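Local coordinates for malonyl CoA-acyl carrier protein transacylase (Mycobacterium tuberculosis, PDB 2QC3), which catalyses the transfer of the malonyl group from malonyl-CoA to holo-acyl carrier protein, a step of fatty acid biosynthesis, at residues G118-M121 with A122-C125. Numbering follows the deposited sequence.
Sequences GAEM and AKAC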
ATOM      1  N   GLY A 118      -9.760   3.663  -5.741  1.00 24.89           N
ATOM      2  CA  GLY A 118     -10.382   4.357  -4.627  1.00 25.81           C
ATOM      3  C   GLY A 118     -11.859   4.642  -4.829  1.00 25.66           C
ATOM      4  O   GLY A 118     -12.673   4.388  -3.938  1.00 26.71           O
ATOM      5  N   ALA A 119     -12.203   5.181  -5.992  1.00 25.01           N
ATOM      6  CA  ALA A 119     -13.594   5.497  -6.308  1.00 25.95           C
ATOM      7  C   ALA A 119     -14.451   4.239  -6.305  1.00 25.23           C
ATOM      8  O   ALA A 119     -15.573   4.248  -5.802  1.00 25.90           O
ATOM      9  CB  ALA A 119     -13.682   6.185  -7.674  1.00 26.55           C
ATOM     10  N   GLU A 120     -13.926   3.157  -6.876  1.00 25.01           N
ATOM     11  CA  GLU A 120     -14.667   1.900  -6.922  1.00 25.29           C
ATOM     12  C   GLU A 120     -14.858   1.277  -5.540  1.00 24.89           C
ATOM     13  O   GLU A 120     -15.940   0.783  -5.219  1.00 24.35           O
ATOM     14  CB  GLU A 120     -13.967   0.895  -7.833  1.00 27.65           C
ATOM     15  CG  GLU A 120     -14.055   1.236  -9.298  1.00 32.10           C
ATOM     16  CD  GLU A 120     -15.484   1.473  -9.752  1.00 35.89           C
ATOM     17  OE1 GLU A 120     -16.359   0.642  -9.442  1.00 37.19           O
ATOM     18  OE2 GLU A 120     -15.735   2.493 -10.424  1.00 40.94           O
ATOM     19  N   MET A 121     -13.814   1.297  -4.719  1.00 24.21           N
ATOM     20  CA  MET A 121     -13.923   0.721  -3.385  1.00 25.06           C
ATOM     21  C   MET A 121     -14.853   1.572  -2.522  1.00 25.37           C
ATOM     22  O   MET A 121     -15.616   1.043  -1.709  1.00 24.43           O
ATOM     23  CB  MET A 121     -12.540   0.593  -2.743  1.00 24.65           C
ATOM     24  CG  MET A 121     -11.671  -0.514  -3.350  1.00 23.38           C
ATOM     25  SD  MET A 121      -9.980  -0.549  -2.685  1.00 23.95           S
ATOM     26  CE  MET A 121     -10.305  -0.896  -0.964  1.00 23.15           C
ATOM     27  N   ALA A 122     -14.795   2.888  -2.705  1.00 25.74           N
ATOM     28  CA  ALA A 122     -15.666   3.795  -1.954  1.00 25.48           C
ATOM     29  C   ALA A 122     -17.106   3.358  -2.227  1.00 26.23           C
ATOM     30  O   ALA A 122     -17.917   3.221  -1.314  1.00 26.28           O
ATOM     31  CB  ALA A 122     -15.451   5.231  -2.421  1.00 24.23           C
ATOM     32  N   LYS A 123     -17.397   3.126  -3.502  1.00 27.10           N
ATOM     33  CA  LYS A 123     -18.710   2.680  -3.953  1.00 27.84           C
ATOM     34  C   LYS A 123     -19.091   1.377  -3.253  1.00 27.15           C
ATOM     35  O   LYS A 123     -20.209   1.222  -2.758  1.00 25.70           O
ATOM     36  CB  LYS A 123     -18.666   2.443  -5.458  1.00 32.43           C
ATOM     37  CG  LYS A 123     -19.817   3.014  -6.248  1.00 34.83           C
ATOM     38  CD  LYS A 123     -19.526   2.870  -7.733  1.00 38.75           C
ATOM     39  CE  LYS A 123     -20.615   3.487  -8.587  1.00 41.34           C
ATOM     40  NZ  LYS A 123     -20.397   3.234 -10.037  1.00 43.51           N
ATOM     41  N   ALA A 124     -18.147   0.440  -3.216  1.00 25.33           N
ATOM     42  CA  ALA A 124     -18.376  -0.856  -2.595  1.00 25.93           C
ATOM     43  C   ALA A 124     -18.662  -0.761  -1.098  1.00 24.04           C
ATOM     44  O   ALA A 124     -19.440  -1.546  -0.567  1.00 24.72           O
ATOM     45  CB  ALA A 124     -17.176  -1.784  -2.853  1.00 22.79           C
ATOM     46  N   CYS A 125     -18.033   0.195  -0.423  1.00 24.47           N
ATOM     47  CA  CYS A 125     -18.226   0.378   1.013  1.00 25.03           C
ATOM     48  C   CYS A 125     -19.667   0.751   1.338  1.00 25.15           C
ATOM     49  O   CYS A 125     -20.114   0.634   2.476  1.00 24.51           O
ATOM     50  CB  CYS A 125     -17.297   1.474   1.538  1.00 25.87           C
ATOM     51  SG  CYS A 125     -15.555   1.054   1.449  1.00 28.30           S
TER
HETATM   52  O   HOH W   1     -18.119   4.468 -10.579  1.00 56.13           O
HETATM   53  O   HOH W   2     -18.967   0.993 -10.167  1.00 65.15           O
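E120 and K123 face each other across two waters on the outer side of one helix. Their charged ends do not meet: E120 OE2 and K123 NZ are 4.7 Å apart. One water donates to E120 OE2 and accepts from K123 NZ, the latter at 2.6 Å. The second donates to E120 OE1 at 2.7 Å and also accepts from K123 NZ. Each carboxylate oxygen thus has its own water, and the ammonium group is shared by both. The E120 chain is bent at chi2 (-53°), which turns the carboxylate toward the K123 side, where OE1 comes within 4.2 Å of K123 CD. The K123 chain runs extended beyond CG, which carries NZ out to the level of the carboxylate. The opposite charges probably still attract through this bridge.

The backbone forms four successive i to i+4 hydrogen bonds. A122 N donates to G118 O, K123 N to A119 O, and A124 N to E120 O. C125 N donates to M121 O at 2.9 Å. C125 N also makes a weak i to i+3 bond to A122 O. Close by, C125 SG lies 3.2 Å from M121 O.

M121 is buried, and its CB bond points away from residues 122-125, though CB lies 3.2 Å from A122 N. Its side chain packs on F194, L245 and Q61, and A122 touches T57 of helix 57-77. M121 lies about 6 Å, side chain to side chain, from H195, an active-site residue by similarity. The arrangement is two turns of regular alpha-helix within helix 107-125 in the acyl transferase domain, solvated on one side and bordering the probable active site on another.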